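Alcohol dehydrogenase (Escherichia coli, PDB 5VM2) is a zinc-containing dehydrogenase of unknown specificity that probably oxidises alcohol groups with NAD or NADP as electron acceptor. Local coordinates at residues 31-36 with 124-129; 79-84 with 131-136; 183-188 with 212-217; 242-247 with 265-270; 314-319 with 336-341. One frame throughout, in Å; residues are numbered along the deposited sequence.

Contacts 1, 2 and 5 all reach one mixed sheet; contacts 3 and 4 belong to the parallel Rossmann sheet and its helices. Contacts 1 and 3 are buried, contacts 4 and 5 partly so, and contact 2 lies nearest the surface, with three exposed residues among six. Their chemistry follows: backbone pairing and aliphatic packing in contact 1, lysine, glutamate and water in contact 2, leucines in contact 3, parallel strand bonds running into a hydrated turn in contact 4, a threonine and histidine between parallel strands in contact 5. Contacts 1 and 2 share strand 128-132. Contact 3 touches contact 4 through F242 and T244 and contact 5 through M314.

Contact 1: residues 31-36 with 124-129; sequences IKVEYV and ALTHYL
An antiparallel strand pair of the GroES-like domain joins I31 and K32 on strand 28-37 to L129 and Y128 at the start of strand 128-132. I31 and L129 form a hydrogen-bonded pair: I31 N gives a nearly straight bond to L129 O (3.0 Å, 178° at the hydrogen), and L129 N returns a longer one to I31 O at 3.3 Å. V33 N adds a bond to H127 O, already in the loop before the strand, with the donor 42° out of the carbonyl plane.

On the face carrying I31 and L129 the packing is tight. I31 CD1 meets L129 CG at 3.4 Å; I31 CG1 and L129 CG both stand between the backbone N and the carbonyl carbon (chi1 68° in I31, and likewise in L129), and the two side chains cross obliquely. V33 CG2 extends this patch, 3.6 Å from L129 CD2. On the other face, the K32 chain runs past the Y128 ring and brings CE to 3.3 Å from Y128 OH. Farther along, V36 CG1 touches L125 CD2 at 3.6 Å, while V36 CG2 lies 3.4 Å from A124 O.

Beyond these segments, C67 touches V33 and V36, and the hydroxyl of T126 bonds to S4 O. Strand 28-37, with strands 128-132 and 67-74 both antiparallel to it, belongs to the mixed sheet of the GroES-like domain of zinc-containing alcohol dehydrogenases.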
# COMPACT_ATOMS: atom_id res chain seq x y z
N ILE A 31 18.17 -6.54 9.30
CA ILE A 31 18.19 -6.18 7.89
C ILE A 31 18.89 -4.85 7.71
O ILE A 31 18.79 -3.95 8.55
CB ILE A 31 16.76 -6.14 7.30
CG1 ILE A 31 15.95 -4.99 7.89
CG2 ILE A 31 16.04 -7.47 7.55
CD1 ILE A 31 16.35 -3.64 7.35
N LYS A 32 19.70 -4.70 6.67
CA LYS A 32 20.18 -3.39 6.24
C LYS A 32 19.19 -2.85 5.21
O LYS A 32 19.07 -3.41 4.11
CB LYS A 32 21.59 -3.49 5.66
CG LYS A 32 22.28 -2.16 5.44
CD LYS A 32 23.74 -2.36 5.06
CE LYS A 32 24.53 -1.08 5.21
NZ LYS A 32 24.02 -0.01 4.31
N VAL A 33 18.46 -1.80 5.57
CA VAL A 33 17.43 -1.26 4.69
C VAL A 33 18.08 -0.66 3.45
O VAL A 33 19.08 0.06 3.54
CB VAL A 33 16.58 -0.21 5.42
CG1 VAL A 33 15.31 0.06 4.63
CG2 VAL A 33 16.24 -0.67 6.82
N GLU A 34 17.51 -0.96 2.29
CA GLU A 34 17.99 -0.45 1.01
C GLU A 34 17.01 0.50 0.34
O GLU A 34 17.43 1.47 -0.28
CB GLU A 34 18.30 -1.60 0.06
CG GLU A 34 19.20 -2.66 0.67
CD GLU A 34 19.67 -3.66 -0.36
OE1 GLU A 34 19.51 -3.39 -1.57
OE2 GLU A 34 20.21 -4.72 0.03
N TYR A 35 15.71 0.23 0.45
CA TYR A 35 14.69 1.10 -0.13
C TYR A 35 13.53 1.22 0.83
O TYR A 35 13.21 0.28 1.57
CB TYR A 35 14.21 0.57 -1.49
CG TYR A 35 15.23 0.72 -2.60
CD1 TYR A 35 15.30 1.89 -3.35
CD2 TYR A 35 16.13 -0.30 -2.88
CE1 TYR A 35 16.24 2.04 -4.35
CE2 TYR A 35 17.07 -0.16 -3.88
CZ TYR A 35 17.13 1.01 -4.61
OH TYR A 35 18.06 1.14 -5.61
N VAL A 36 12.91 2.39 0.83
CA VAL A 36 11.71 2.65 1.62
C VAL A 36 10.72 3.37 0.72
O VAL A 36 11.04 4.41 0.14
CB VAL A 36 12.00 3.49 2.88
CG1 VAL A 36 10.69 3.89 3.55
CG2 VAL A 36 12.88 2.72 3.84
N ALA A 124 10.70 2.79 8.98
CA ALA A 124 11.56 2.05 8.08
C ALA A 124 12.72 2.90 7.57
O ALA A 124 13.71 2.35 7.08
CB ALA A 124 10.75 1.50 6.90
N LEU A 125 12.61 4.22 7.67
CA LEU A 125 13.68 5.14 7.26
C LEU A 125 14.80 5.08 8.29
O LEU A 125 14.90 5.89 9.21
CB LEU A 125 13.13 6.55 7.09
CG LEU A 125 12.16 6.71 5.93
CD1 LEU A 125 11.44 8.06 5.99
CD2 LEU A 125 12.89 6.56 4.60
N THR A 126 15.66 4.07 8.12
CA THR A 126 16.82 3.86 8.97
C THR A 126 17.74 2.91 8.23
O THR A 126 17.33 2.23 7.29
CB THR A 126 16.43 3.30 10.35
OG1 THR A 126 17.61 3.10 11.15
CG2 THR A 126 15.70 1.98 10.19
N HIS A 127 19.01 2.88 8.64
CA HIS A 127 19.95 1.99 7.98
C HIS A 127 19.77 0.54 8.42
O HIS A 127 19.97 -0.37 7.61
CB HIS A 127 21.40 2.43 8.24
CG HIS A 127 21.80 3.66 7.48
ND1 HIS A 127 21.99 3.66 6.12
CD2 HIS A 127 22.05 4.92 7.90
CE1 HIS A 127 22.33 4.87 5.72
NE2 HIS A 127 22.38 5.66 6.78
N TYR A 128 19.37 0.32 9.67
CA TYR A 128 19.27 -1.02 10.24
C TYR A 128 18.00 -1.13 11.06
O TYR A 128 17.68 -0.24 11.85
CB TYR A 128 20.48 -1.34 11.13
CG TYR A 128 21.80 -1.41 10.39
CD1 TYR A 128 22.22 -2.60 9.81
CD2 TYR A 128 22.61 -0.29 10.27
CE1 TYR A 128 23.42 -2.67 9.13
CE2 TYR A 128 23.82 -0.36 9.59
CZ TYR A 128 24.22 -1.55 9.02
OH TYR A 128 25.41 -1.63 8.34
N LEU A 129 17.28 -2.23 10.88
CA LEU A 129 16.10 -2.51 11.69
C LEU A 129 15.96 -4.01 11.88
O LEU A 129 16.52 -4.82 11.13
CB LEU A 129 14.82 -1.91 11.06
CG LEU A 129 14.30 -2.39 9.70
CD1 LEU A 129 13.47 -3.67 9.81
CD2 LEU A 129 13.46 -1.29 9.06

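Contact 2: residues 79-84 with 131-136; sequences RKFKPG and HPESFT
K80 and F81, in the loop between strands 67-74 and 86-89 of the GroES-like domain, pack against E133, in the short 3-10 segment after strand 128-132, and T136, where strand 136-138 begins. The polar interactions centre on E133. K80 N donates to E133 OE2 at 3.3 Å, meeting the carboxylate on its anti side and 34° out of its plane. The lysine chain then slants past the same carboxylate oxygen, K80 CD 3.2 Å from E133 OE2, and bends at chi3 (64°), carrying its ammonium group past the carboxylate to the backbone. There K80 NZ bonds to E133 O at 3.2 Å. K80 NZ remains 5.1 Å from E133 OE2, a separation at which the opposite charges probably attract each other without touching.

E133 O is gripped twice, because T136 N also donates to it, from the opposite face of the carbonyl plane. P132 O is held in a similar way by F135 N and T136 OG1, and these bonds tie the turn together from within.

The apolar interactions belong to F81. T136 CG2 sits over one face of its ring, 4.1 Å from the centroid and 24° off the normal, a CH-pi contact, while E133 CG lies at the ring edge. V87 and V29 also touch this ring, linking the loop to strands 86-89 and 28-37. A water accepts from K80 NZ at 2.9 Å and donates to T136 O at 2.8 Å.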
# COMPACT_ATOMS: atom_id res chain seq x y z
N ARG A 79 15.87 -19.85 11.45
CA ARG A 79 16.38 -20.79 10.46
C ARG A 79 16.00 -20.44 9.03
O ARG A 79 16.72 -20.83 8.11
CB ARG A 79 15.87 -22.21 10.77
CG ARG A 79 16.40 -22.79 12.07
CD ARG A 79 17.89 -23.09 11.98
NE ARG A 79 18.69 -22.20 12.81
CZ ARG A 79 19.01 -22.45 14.07
NH1 ARG A 79 18.60 -23.57 14.65
NH2 ARG A 79 19.73 -21.58 14.74
N LYS A 80 14.90 -19.72 8.84
CA LYS A 80 14.44 -19.39 7.49
C LYS A 80 15.43 -18.51 6.75
O LYS A 80 15.49 -18.55 5.51
CB LYS A 80 13.08 -18.70 7.55
CG LYS A 80 11.90 -19.63 7.81
CD LYS A 80 10.65 -18.85 8.23
CE LYS A 80 10.15 -17.93 7.13
NZ LYS A 80 8.91 -17.19 7.53
N PHE A 81 16.21 -17.70 7.47
CA PHE A 81 17.03 -16.68 6.85
C PHE A 81 18.47 -16.79 7.35
O PHE A 81 18.75 -17.38 8.39
CB PHE A 81 16.46 -15.28 7.14
CG PHE A 81 15.05 -15.10 6.65
CD1 PHE A 81 14.79 -14.82 5.32
CD2 PHE A 81 13.97 -15.24 7.52
CE1 PHE A 81 13.49 -14.66 4.86
CE2 PHE A 81 12.67 -15.09 7.07
CZ PHE A 81 12.43 -14.80 5.74
N LYS A 82 19.38 -16.21 6.57
CA LYS A 82 20.80 -16.21 6.85
C LYS A 82 21.38 -14.87 6.41
O LYS A 82 20.75 -14.16 5.61
CB LYS A 82 21.52 -17.36 6.15
CG LYS A 82 21.12 -17.58 4.69
CD LYS A 82 22.10 -18.51 3.99
CE LYS A 82 21.49 -19.15 2.75
NZ LYS A 82 20.81 -18.17 1.87
N PRO A 83 22.55 -14.50 6.91
CA PRO A 83 23.19 -13.26 6.44
C PRO A 83 23.44 -13.30 4.94
O PRO A 83 24.03 -14.25 4.42
CB PRO A 83 24.50 -13.22 7.24
CG PRO A 83 24.19 -13.96 8.50
CD PRO A 83 23.24 -15.06 8.09
N GLY A 84 23.00 -12.25 4.26
CA GLY A 84 23.14 -12.14 2.82
C GLY A 84 21.86 -12.34 2.05
O GLY A 84 21.82 -12.03 0.85
N HIS A 131 13.16 -7.29 12.48
CA HIS A 131 11.80 -7.69 12.17
C HIS A 131 11.64 -9.17 12.49
O HIS A 131 12.60 -9.93 12.31
CB HIS A 131 11.44 -7.43 10.71
CG HIS A 131 9.97 -7.25 10.47
ND1 HIS A 131 9.23 -6.27 11.11
CD2 HIS A 131 9.11 -7.92 9.68
CE1 HIS A 131 7.97 -6.36 10.71
NE2 HIS A 131 7.87 -7.35 9.84
N PRO A 132 10.47 -9.60 12.96
CA PRO A 132 10.26 -11.03 13.19
C PRO A 132 10.40 -11.82 11.89
O PRO A 132 9.91 -11.41 10.84
CB PRO A 132 8.82 -11.10 13.73
CG PRO A 132 8.49 -9.71 14.17
CD PRO A 132 9.29 -8.79 13.30
N GLU A 133 11.09 -12.95 11.99
CA GLU A 133 11.26 -13.84 10.85
C GLU A 133 9.93 -14.25 10.24
O GLU A 133 9.83 -14.47 9.03
CB GLU A 133 12.08 -15.06 11.27
CG GLU A 133 11.69 -16.37 10.61
CD GLU A 133 12.16 -17.58 11.41
OE1 GLU A 133 12.16 -17.52 12.65
OE2 GLU A 133 12.55 -18.59 10.78
N SER A 134 8.87 -14.32 11.06
CA SER A 134 7.58 -14.78 10.58
C SER A 134 6.93 -13.80 9.61
O SER A 134 6.05 -14.21 8.84
CB SER A 134 6.64 -15.05 11.76
OG SER A 134 6.60 -13.96 12.66
N PHE A 135 7.32 -12.52 9.62
CA PHE A 135 6.77 -11.55 8.68
C PHE A 135 7.86 -10.93 7.83
O PHE A 135 7.79 -9.76 7.43
CB PHE A 135 5.94 -10.52 9.44
CG PHE A 135 4.66 -11.10 9.96
CD1 PHE A 135 4.64 -11.77 11.18
CD2 PHE A 135 3.50 -11.07 9.20
CE1 PHE A 135 3.47 -12.34 11.65
CE2 PHE A 135 2.33 -11.64 9.66
CZ PHE A 135 2.32 -12.29 10.89
N THR A 136 8.87 -11.73 7.53
CA THR A 136 9.90 -11.39 6.56
C THR A 136 9.85 -12.44 5.45
O THR A 136 9.55 -13.61 5.70
CB THR A 136 11.27 -11.38 7.24
OG1 THR A 136 11.28 -10.37 8.27
CG2 THR A 136 12.39 -11.09 6.24
O HOH W 1 8.60 -16.14 4.83

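Contact 3: residues 183-188 with 212-217; sequences MTLQAC and LGATVV
L185 and Q186 on helix 179-190 meet L212, G213 and A214, where helix 203-211 ends and the chain turns toward strand 216-219. The first shell is van der Waals contact: leucine methyls against backbone, and a glutamine amide against a leucine. L185 points one methyl at each part of the turn: CD2 comes to 3.8 Å from L212 CB, and CD1 to 3.7 Å from A214 N, with A214 CB slightly farther off. Its CG is anti to the backbone N (chi1 158°), which directs the forked end off the helix into the turn. Q186 lays its amide beside the end of L212: NE2 is nearest L212 CD1 at 3.5 Å and OE1 nearest L212 CD2 at 3.8 Å, though NE2 touches both methyls.

The next shell fixes these groups. Q186 NE2 bonds to D310 O outside the contact, and a water lies 2.7 Å from Q186 OE1, placed to donate to it and, weakly, to L212 O. The turn is shaped by G213, whose positive phi (113°) closes a Schellman motif at the end of helix 203-211. Behind L185 stand I174 and I196 of the parallel sheet, while M314 packs against Q186 and L212.

The helix and turn therefore associate across this interface mainly by shape and burial in the Rossmann domain, the glutamine spending its polar atoms on D310 and water, which allows its flat amide to lie against a leucine.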
# COMPACT_ATOMS: atom_id res chain seq x y z
N MET A 183 -2.21 -0.63 -8.31
CA MET A 183 -2.00 -1.94 -7.69
C MET A 183 -3.26 -2.79 -7.77
O MET A 183 -3.19 -3.98 -8.07
CB MET A 183 -1.58 -1.79 -6.23
CG MET A 183 -0.22 -1.13 -6.02
SD MET A 183 1.08 -1.86 -7.01
CE MET A 183 2.54 -1.12 -6.28
N THR A 184 -4.42 -2.18 -7.49
CA THR A 184 -5.69 -2.92 -7.57
C THR A 184 -5.97 -3.37 -9.00
O THR A 184 -6.41 -4.51 -9.22
CB THR A 184 -6.83 -2.04 -7.05
OG1 THR A 184 -6.51 -1.60 -5.72
CG2 THR A 184 -8.14 -2.83 -7.01
N LEU A 185 -5.68 -2.51 -9.98
CA LEU A 185 -5.83 -2.88 -11.39
C LEU A 185 -5.02 -4.12 -11.74
O LEU A 185 -5.54 -5.08 -12.31
CB LEU A 185 -5.42 -1.69 -12.26
CG LEU A 185 -5.00 -1.90 -13.72
CD1 LEU A 185 -6.19 -2.39 -14.55
CD2 LEU A 185 -4.42 -0.60 -14.28
N GLN A 186 -3.74 -4.12 -11.39
CA GLN A 186 -2.90 -5.28 -11.70
C GLN A 186 -3.35 -6.51 -10.92
O GLN A 186 -3.28 -7.64 -11.44
CB GLN A 186 -1.44 -4.94 -11.42
CG GLN A 186 -0.94 -3.78 -12.28
CD GLN A 186 0.56 -3.74 -12.38
OE1 GLN A 186 1.15 -4.50 -13.12
NE2 GLN A 186 1.18 -2.84 -11.62
N ALA A 187 -3.82 -6.33 -9.69
CA ALA A 187 -4.36 -7.47 -8.95
C ALA A 187 -5.60 -8.03 -9.64
O ALA A 187 -5.74 -9.25 -9.78
CB ALA A 187 -4.68 -7.07 -7.51
N CYS A 188 -6.50 -7.16 -10.09
CA CYS A 188 -7.68 -7.63 -10.82
C CYS A 188 -7.28 -8.40 -12.07
O CYS A 188 -7.90 -9.42 -12.41
CB CYS A 188 -8.60 -6.46 -11.17
SG CYS A 188 -9.41 -5.71 -9.75
N LEU A 212 -0.66 -0.34 -17.72
CA LEU A 212 -0.74 -1.47 -16.80
C LEU A 212 -1.95 -2.36 -17.05
O LEU A 212 -2.17 -3.30 -16.28
CB LEU A 212 -0.75 -0.95 -15.36
CG LEU A 212 0.60 -0.37 -14.92
CD1 LEU A 212 0.57 0.05 -13.46
CD2 LEU A 212 1.72 -1.37 -15.19
N GLY A 213 -2.73 -2.11 -18.09
CA GLY A 213 -3.72 -3.07 -18.54
C GLY A 213 -5.18 -2.70 -18.38
O GLY A 213 -6.04 -3.57 -18.56
N ALA A 214 -5.49 -1.44 -18.07
CA ALA A 214 -6.89 -1.03 -18.00
C ALA A 214 -7.56 -1.23 -19.35
O ALA A 214 -7.00 -0.88 -20.39
CB ALA A 214 -6.98 0.44 -17.57
N THR A 215 -8.76 -1.81 -19.33
CA THR A 215 -9.52 -1.98 -20.57
C THR A 215 -9.95 -0.63 -21.14
O THR A 215 -9.83 -0.38 -22.34
CB THR A 215 -10.75 -2.86 -20.33
OG1 THR A 215 -10.34 -4.14 -19.83
CG2 THR A 215 -11.53 -3.06 -21.62
N VAL A 216 -10.51 0.23 -20.29
CA VAL A 216 -10.94 1.57 -20.67
C VAL A 216 -10.47 2.52 -19.59
O VAL A 216 -10.42 2.15 -18.41
CB VAL A 216 -12.48 1.64 -20.84
CG1 VAL A 216 -12.94 3.06 -21.15
CG2 VAL A 216 -12.95 0.68 -21.93
N VAL A 217 -10.07 3.73 -19.98
CA VAL A 217 -9.69 4.77 -19.03
C VAL A 217 -10.62 5.96 -19.23
O VAL A 217 -10.98 6.30 -20.36
CB VAL A 217 -8.21 5.18 -19.19
CG1 VAL A 217 -7.30 4.03 -18.77
CG2 VAL A 217 -7.91 5.59 -20.62
O HOH W 2 0.51 -5.24 -15.64

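Contact 4: residues 242-247 with 265-270; sequences FETAGS and MIVGTV
F242 and M265, side by side on neighbouring parallel strands, begin the compact half of this contact. Two backbone bonds define it: E243 N to M265 O (2.8 Å, 179° at the hydrogen) and V267 N to E243 O (2.8 Å, 162°), both directed nearly straight at the carbonyl oxygen. With F242 level with M265 at a CA separation of 4.8 Å, the side chains of both project from one face, and F242 CE2 comes to 3.7 Å from M265 CG. V267 CG2 adds to the same patch at the edge of the F242 ring, 4.1 Å from F242 CD2. E243 and I266 occupy the other face.

Past V267, the centre of an inverse gamma turn, the regular pairing ends, and the chains come close again where G246 meets T269 and V270. E243, bent at chi2 (-74°), turns its carboxylate toward the backbone of G246 and S247; OE1 takes weak bonds from G246 N and S247 N and a further bond from T250 OG1. A water 2.7 Å from E243 OE2 and close to G268 O links the segments. T269 is exposed to solvent, and it and V270 are poorly ordered, so little can rest on the fine geometry of their side chains.

The pair lies at the C-terminal ends of strands 238-243 and 262-267 in the Rossmann sheet. T184 and C188 of helix 179-190 pack on F242, V156 and A160 of helix 145-163 on V267, T244 OG1 bonds to L175 O of the next strand, and S247 occupies the N-cap position of helix 248-253.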
# COMPACT_ATOMS: atom_id res chain seq x y z
N PHE A 242 -14.20 -0.57 -7.15
CA PHE A 242 -13.16 -0.28 -6.17
C PHE A 242 -13.03 1.23 -6.03
O PHE A 242 -12.87 1.94 -7.02
CB PHE A 242 -11.82 -0.87 -6.58
CG PHE A 242 -11.79 -2.37 -6.60
CD1 PHE A 242 -12.13 -3.07 -7.75
CD2 PHE A 242 -11.43 -3.07 -5.46
CE1 PHE A 242 -12.10 -4.46 -7.77
CE2 PHE A 242 -11.41 -4.46 -5.47
CZ PHE A 242 -11.74 -5.15 -6.63
N GLU A 243 -13.10 1.72 -4.79
CA GLU A 243 -12.79 3.10 -4.47
C GLU A 243 -11.41 3.14 -3.85
O GLU A 243 -11.18 2.55 -2.79
CB GLU A 243 -13.84 3.70 -3.53
CG GLU A 243 -13.88 5.21 -3.53
CD GLU A 243 -12.70 5.81 -2.78
OE1 GLU A 243 -12.18 6.85 -3.23
OE2 GLU A 243 -12.31 5.24 -1.74
N THR A 244 -10.47 3.81 -4.51
CA THR A 244 -9.06 3.75 -4.13
C THR A 244 -8.41 5.11 -3.90
O THR A 244 -7.30 5.15 -3.36
CB THR A 244 -8.24 2.99 -5.19
OG1 THR A 244 -8.11 3.81 -6.36
CG2 THR A 244 -8.91 1.68 -5.57
N ALA A 245 -9.05 6.21 -4.29
CA ALA A 245 -8.46 7.53 -4.12
C ALA A 245 -8.69 8.10 -2.73
O ALA A 245 -7.99 9.03 -2.33
CB ALA A 245 -9.00 8.50 -5.17
N GLY A 246 -9.66 7.57 -1.98
CA GLY A 246 -9.98 8.12 -0.68
C GLY A 246 -10.63 9.48 -0.72
O GLY A 246 -10.57 10.22 0.27
N SER A 247 -11.25 9.84 -1.84
CA SER A 247 -11.89 11.14 -2.00
C SER A 247 -13.40 11.02 -1.81
O SER A 247 -13.98 9.94 -1.92
CB SER A 247 -11.59 11.73 -3.38
OG SER A 247 -11.86 10.79 -4.41
N MET A 265 -15.99 -1.85 -2.96
CA MET A 265 -14.85 -2.05 -2.07
C MET A 265 -14.20 -0.70 -1.81
O MET A 265 -13.84 0.01 -2.76
CB MET A 265 -13.82 -3.00 -2.68
CG MET A 265 -14.38 -4.23 -3.35
SD MET A 265 -15.22 -5.34 -2.22
CE MET A 265 -13.92 -5.76 -1.06
N ILE A 266 -14.05 -0.35 -0.55
CA ILE A 266 -13.40 0.89 -0.14
C ILE A 266 -11.99 0.51 0.30
O ILE A 266 -11.78 -0.02 1.40
CB ILE A 266 -14.18 1.60 0.96
CG1 ILE A 266 -15.56 1.98 0.44
CG2 ILE A 266 -13.42 2.81 1.44
CD1 ILE A 266 -16.48 2.44 1.51
N VAL A 267 -11.02 0.79 -0.57
CA VAL A 267 -9.64 0.37 -0.34
C VAL A 267 -8.97 1.48 0.46
O VAL A 267 -8.36 2.40 -0.09
CB VAL A 267 -8.92 0.06 -1.65
CG1 VAL A 267 -7.45 -0.20 -1.40
CG2 VAL A 267 -9.58 -1.14 -2.32
N GLY A 268 -9.11 1.40 1.78
CA GLY A 268 -8.44 2.30 2.69
C GLY A 268 -9.16 3.63 2.89
O GLY A 268 -10.11 3.98 2.19
N THR A 269 -8.70 4.35 3.91
CA THR A 269 -8.88 5.80 4.06
C THR A 269 -10.33 6.27 4.24
O THR A 269 -11.05 5.76 5.10
CB THR A 269 -8.26 6.51 2.85
OG1 THR A 269 -9.07 6.31 1.69
CG2 THR A 269 -6.85 5.99 2.59
N VAL A 270 -10.73 7.26 3.44
CA VAL A 270 -11.98 8.02 3.57
C VAL A 270 -11.98 8.76 4.90
O VAL A 270 -12.65 8.34 5.85
CB VAL A 270 -13.22 7.12 3.42
CG1 VAL A 270 -14.46 7.97 3.19
CG2 VAL A 270 -13.04 6.16 2.27
O HOH W 3 -10.12 4.74 -0.26

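Contact 5: residues 314-319 with 336-341; sequences MVTHIY and RDIIKG
The H317 ring meets the loop before strand 340-344 with its edge: D337 O lies in the ring plane, 3.3 Å from H317 CE1, while the I338 side chain crosses that of H317 at about a right angle, I338 CG1 standing 3.5 Å from H317 CE1 and oblique to the ring. Y319 and I338 come from opposite directions to meet, Y319 OH 3.8 Å from I338 CD1; that hydroxyl is also bonded to E330. These groups sit in a beta-alpha-beta unit in which strand 315-320 and strand 340-344 run parallel, joined by helix 324-333.

Pairing of the strands is only partly regular. T316 N donates to K340 O (2.9 Å, 152° at the hydrogen), tilted 16° from the carbonyl plane, and G341 CA approaches H317 O at 3.3 Å in a CA-H...O contact, H317 and G341 being the paired residues.

The T316 side chain adds to this. OG1 stands between its own N and carbonyl carbon (chi1 52°), where it accepts from I339 N and shares a hydrogen bond with H317 ND1; that second bond helps fix the turn of the imidazole. T316 CG2 meanwhile packs crosswise on I339 CG1.

K340 sends its chain away from the contact to E66, a residue of the magnesium site, and forms a salt bridge there. On the inner side, next to L182 and M183 of helix 179-190, M314 CB rests 4.3 Å from I339 CG2.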
# COMPACT_ATOMS: atom_id res chain seq x y z
N MET A 314 6.12 1.60 -12.05
CA MET A 314 5.35 2.61 -11.33
C MET A 314 6.23 3.64 -10.65
O MET A 314 5.76 4.76 -10.39
CB MET A 314 4.42 1.93 -10.32
CG MET A 314 3.48 0.94 -10.97
SD MET A 314 2.41 0.09 -9.79
CE MET A 314 1.71 1.50 -8.93
N VAL A 315 7.49 3.31 -10.38
CA VAL A 315 8.39 4.23 -9.68
C VAL A 315 8.72 5.39 -10.60
O VAL A 315 9.39 5.22 -11.62
CB VAL A 315 9.66 3.52 -9.20
CG1 VAL A 315 10.56 4.49 -8.46
CG2 VAL A 315 9.30 2.35 -8.31
N THR A 316 8.25 6.59 -10.24
CA THR A 316 8.52 7.78 -11.02
C THR A 316 9.62 8.66 -10.42
O THR A 316 10.15 9.52 -11.13
CB THR A 316 7.24 8.61 -11.18
OG1 THR A 316 6.66 8.83 -9.89
CG2 THR A 316 6.24 7.87 -12.05
N HIS A 317 9.96 8.45 -9.15
CA HIS A 317 10.97 9.28 -8.48
C HIS A 317 11.71 8.44 -7.45
O HIS A 317 11.08 7.71 -6.67
CB HIS A 317 10.33 10.49 -7.80
CG HIS A 317 9.59 11.39 -8.74
ND1 HIS A 317 8.27 11.20 -9.08
CD2 HIS A 317 9.99 12.50 -9.41
CE1 HIS A 317 7.88 12.14 -9.92
NE2 HIS A 317 8.91 12.95 -10.13
N ILE A 318 13.03 8.55 -7.44
CA ILE A 318 13.88 7.91 -6.45
C ILE A 318 14.69 9.00 -5.77
O ILE A 318 15.41 9.76 -6.43
CB ILE A 318 14.80 6.85 -7.07
CG1 ILE A 318 13.98 5.73 -7.70
CG2 ILE A 318 15.76 6.30 -6.02
CD1 ILE A 318 14.80 4.75 -8.50
N TYR A 319 14.58 9.09 -4.44
CA TYR A 319 15.27 10.07 -3.62
C TYR A 319 16.39 9.40 -2.83
O TYR A 319 16.25 8.26 -2.39
CB TYR A 319 14.30 10.76 -2.65
CG TYR A 319 13.12 11.43 -3.32
CD1 TYR A 319 11.94 10.74 -3.53
CD2 TYR A 319 13.20 12.75 -3.74
CE1 TYR A 319 10.86 11.34 -4.15
CE2 TYR A 319 12.12 13.36 -4.36
CZ TYR A 319 10.96 12.66 -4.56
OH TYR A 319 9.89 13.26 -5.17
N ARG A 336 0.99 15.93 -8.18
CA ARG A 336 0.42 15.82 -9.51
C ARG A 336 1.23 14.90 -10.42
O ARG A 336 0.67 14.30 -11.35
CB ARG A 336 0.32 17.21 -10.14
CG ARG A 336 -0.55 17.30 -11.38
CD ARG A 336 0.25 17.75 -12.60
NE ARG A 336 -0.52 17.63 -13.84
CZ ARG A 336 -0.55 16.54 -14.60
NH1 ARG A 336 0.16 15.47 -14.26
NH2 ARG A 336 -1.27 16.52 -15.71
N ASP A 337 2.54 14.79 -10.19
CA ASP A 337 3.43 14.12 -11.13
C ASP A 337 4.05 12.85 -10.57
O ASP A 337 4.89 12.24 -11.24
CB ASP A 337 4.53 15.08 -11.58
CG ASP A 337 4.05 16.06 -12.64
OD1 ASP A 337 3.64 15.60 -13.73
OD2 ASP A 337 4.09 17.28 -12.38
N ILE A 338 3.66 12.42 -9.37
CA ILE A 338 4.25 11.26 -8.73
C ILE A 338 3.24 10.12 -8.75
O ILE A 338 2.14 10.24 -8.20
CB ILE A 338 4.69 11.56 -7.29
CG1 ILE A 338 5.72 12.69 -7.28
CG2 ILE A 338 5.26 10.31 -6.64
CD1 ILE A 338 6.17 13.10 -5.89
N ILE A 339 3.62 9.02 -9.40
CA ILE A 339 2.88 7.77 -9.24
C ILE A 339 3.34 7.05 -7.98
O ILE A 339 2.54 6.72 -7.10
CB ILE A 339 3.03 6.89 -10.49
CG1 ILE A 339 2.58 7.66 -11.74
CG2 ILE A 339 2.25 5.60 -10.34
CD1 ILE A 339 1.11 7.96 -11.75
N LYS A 340 4.65 6.81 -7.88
CA LYS A 340 5.23 6.21 -6.68
C LYS A 340 6.65 6.72 -6.52
O LYS A 340 7.47 6.60 -7.44
CB LYS A 340 5.22 4.68 -6.77
CG LYS A 340 5.64 3.99 -5.48
CD LYS A 340 4.73 4.36 -4.32
CE LYS A 340 4.82 3.34 -3.20
NZ LYS A 340 4.19 3.83 -1.95
N GLY A 341 6.93 7.31 -5.37
CA GLY A 341 8.28 7.70 -5.02
C GLY A 341 8.86 6.72 -4.01
O GLY A 341 8.13 6.15 -3.19